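Local coordinates for protein phosphoribosylglycinamide formyl transferase (Pyrococcus horikoshii, PDB 2CZG) that is of unconfirmed function but belongs to the ATP-grasp superfamily, probably as a PurT-type enzyme with preATP-grasp, ATP-grasp and PurT C-terminal regions, at residues 215-220 / 274-279. Sequence-based numbering, arbitrary orientation.
Sequences AVRHFD and GIFGVE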
loop_
_atom_site.group_PDB
_atom_site.type_symbol
_atom_site.label_atom_id
_atom_site.label_comp_id
_atom_site.label_asym_id
_atom_site.label_seq_id
_atom_site.Cartn_x
_atom_site.Cartn_y
_atom_site.Cartn_z
ATOM N N ALA A 215 -14.542 5.225 -14.150
ATOM C CA ALA A 215 -14.781 4.118 -15.057
ATOM C C ALA A 215 -13.472 3.537 -15.589
ATOM O O ALA A 215 -12.579 4.278 -16.000
ATOM C CB ALA A 215 -15.668 4.581 -16.207
ATOM N N VAL A 216 -13.369 2.207 -15.592
ATOM C CA VAL A 216 -12.160 1.552 -16.087
ATOM C C VAL A 216 -12.439 0.629 -17.259
ATOM O O VAL A 216 -13.318 -0.235 -17.184
ATOM C CB VAL A 216 -11.477 0.668 -15.025
ATOM C CG1 VAL A 216 -10.010 0.485 -15.400
ATOM C CG2 VAL A 216 -11.631 1.253 -13.657
ATOM N N ARG A 217 -11.671 0.798 -18.329
ATOM C CA ARG A 217 -11.799 -0.049 -19.503
ATOM C C ARG A 217 -10.684 -1.099 -19.417
ATOM O O ARG A 217 -9.495 -0.769 -19.390
ATOM C CB ARG A 217 -11.658 0.787 -20.784
ATOM C CG ARG A 217 -12.902 1.644 -21.110
ATOM C CD ARG A 217 -12.707 2.507 -22.355
ATOM N NE ARG A 217 -12.353 1.735 -23.541
ATOM C CZ ARG A 217 -13.221 1.112 -24.345
ATOM N NH1 ARG A 217 -14.525 1.158 -24.105
ATOM N NH2 ARG A 217 -12.777 0.453 -25.411
ATOM N N HIS A 218 -11.075 -2.364 -19.352
ATOM C CA HIS A 218 -10.114 -3.452 -19.257
ATOM C C HIS A 218 -10.660 -4.709 -19.941
ATOM O O HIS A 218 -11.825 -4.761 -20.348
ATOM C CB HIS A 218 -9.856 -3.756 -17.801
ATOM C CG HIS A 218 -11.080 -4.197 -17.064
ATOM N ND1 HIS A 218 -11.401 -5.527 -16.883
ATOM C CD2 HIS A 218 -12.082 -3.487 -16.492
ATOM C CE1 HIS A 218 -12.545 -5.615 -16.227
ATOM N NE2 HIS A 218 -12.978 -4.395 -15.981
ATOM N N PHE A 219 -9.812 -5.722 -20.048
ATOM C CA PHE A 219 -10.198 -6.979 -20.667
ATOM C C PHE A 219 -10.942 -7.914 -19.730
ATOM O O PHE A 219 -10.689 -7.923 -18.517
ATOM C CB PHE A 219 -8.968 -7.730 -21.153
ATOM C CG PHE A 219 -8.258 -7.074 -22.291
ATOM C CD1 PHE A 219 -8.940 -6.746 -23.460
ATOM C CD2 PHE A 219 -6.885 -6.859 -22.231
ATOM C CE1 PHE A 219 -8.255 -6.217 -24.559
ATOM C CE2 PHE A 219 -6.191 -6.333 -23.324
ATOM C CZ PHE A 219 -6.872 -6.011 -24.490
ATOM N N ASP A 220 -11.864 -8.695 -20.302
ATOM C CA ASP A 220 -12.582 -9.709 -19.536
ATOM C C ASP A 220 -11.873 -10.999 -19.952
ATOM O O ASP A 220 -10.960 -10.948 -20.769
ATOM C CB ASP A 220 -14.103 -9.729 -19.855
ATOM C CG ASP A 220 -14.428 -10.025 -21.327
ATOM O OD1 ASP A 220 -13.576 -10.554 -22.080
ATOM O OD2 ASP A 220 -15.580 -9.735 -21.723
ATOM N N GLY A 274 -7.647 1.589 -19.516
ATOM C CA GLY A 274 -7.259 2.470 -18.429
ATOM C C GLY A 274 -8.443 3.011 -17.658
ATOM O O GLY A 274 -9.598 2.843 -18.068
ATOM N N ILE A 275 -8.160 3.658 -16.533
ATOM C CA ILE A 275 -9.205 4.233 -15.705
ATOM C C ILE A 275 -9.431 5.672 -16.190
ATOM O O ILE A 275 -8.496 6.326 -16.647
ATOM C CB ILE A 275 -8.800 4.206 -14.184
ATOM C CG1 ILE A 275 -10.052 4.075 -13.318
ATOM C CG2 ILE A 275 -8.055 5.473 -13.796
ATOM C CD1 ILE A 275 -9.775 3.948 -11.852
ATOM N N PHE A 276 -10.673 6.148 -16.124
ATOM C CA PHE A 276 -10.989 7.499 -16.551
ATOM C C PHE A 276 -11.600 8.275 -15.403
ATOM O O PHE A 276 -12.239 7.704 -14.535
ATOM C CB PHE A 276 -11.996 7.501 -17.712
ATOM C CG PHE A 276 -11.452 6.958 -19.001
ATOM C CD1 PHE A 276 -11.261 5.588 -19.171
ATOM C CD2 PHE A 276 -11.120 7.813 -20.039
ATOM C CE1 PHE A 276 -10.744 5.083 -20.364
ATOM C CE2 PHE A 276 -10.602 7.320 -21.230
ATOM C CZ PHE A 276 -10.416 5.952 -21.390
ATOM N N GLY A 277 -11.390 9.582 -15.398
ATOM C CA GLY A 277 -11.973 10.415 -14.370
ATOM C C GLY A 277 -13.056 11.224 -15.061
ATOM O O GLY A 277 -12.790 12.309 -15.576
ATOM N N VAL A 278 -14.268 10.689 -15.117
ATOM C CA VAL A 278 -15.352 11.404 -15.777
ATOM C C VAL A 278 -15.993 12.312 -14.759
ATOM O O VAL A 278 -16.511 11.866 -13.737
ATOM C CB VAL A 278 -16.391 10.447 -16.361
ATOM C CG1 VAL A 278 -17.369 11.225 -17.225
ATOM C CG2 VAL A 278 -15.694 9.381 -17.184
ATOM N N GLU A 279 -15.936 13.599 -15.056
ATOM C CA GLU A 279 -16.432 14.636 -14.174
ATOM C C GLU A 279 -17.871 15.023 -14.512
ATOM O O GLU A 279 -18.173 15.351 -15.664
ATOM C CB GLU A 279 -15.495 15.839 -14.308
ATOM C CG GLU A 279 -15.169 16.542 -13.020
ATOM C CD GLU A 279 -14.647 15.598 -11.960
ATOM O OE1 GLU A 279 -13.664 14.873 -12.220
ATOM O OE2 GLU A 279 -15.228 15.584 -10.861
#
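Arg-217 and Gly-274 form an antiparallel hydrogen-bonded pair between strands 209-219 and 274-283. Arg-217 N reaches Gly-274 O at 2.9 Å with a nearly straight N-H (172°), and Gly-274 N returns a bond to Arg-217 O at 3.0 Å, in the carbonyl plane and on a lone pair. A third backbone bond, Phe-276 N to Ala-215 O at 2.7 Å, lies two residues further along each strand; the facing Ala-215 N and Phe-276 O are badly angled for a fourth, so the regular pairing is interrupted at Phe-276 and resumes where Val-278 bonds Glu-213 through the backbone.

Between these bonds, Val-216 and Ile-275 make a non-hydrogen-bonded pair with CA atoms 4.0 Å apart. Its side chains meet closely: CG2 of Val-216 lies 3.3 Å from CG1 of Ile-275. In Val-216, CG1 is anti to the backbone N (chi1 -158°) and lies against the Gly-274 carbonyl, while CG2, anti to the carbonyl carbon, meets Ile-275.

Arg-217 leaves the sheet on the face away from Val-216 and Ile-275, and its chain reaches the Phe-276 ring. CD of Arg-217 comes obliquely to CE1 of Phe-276 at 3.8 Å, while Ala-215 O sits at the ring edge, near its plane. The guanidinium plane stands 78° from the ring, so no flat stacking occurs; Arg-217 NE turns instead to the Gly-272 carbonyl.

Further out, helix 253-270 packs on Phe-276 through Thr-267 and Leu-270, and helix 313-322 meets Val-216 through Ala-320 and Ile-275 through Leu-316. Ile-275 N donates a hydrogen bond to His-317 ND1, tying this helix to the strand backbone as well. Between these two segments, then, backbone bonds set the register, and the side-chain contacts are essentially apolar, the polar end of Arg-217 being engaged by Gly-272.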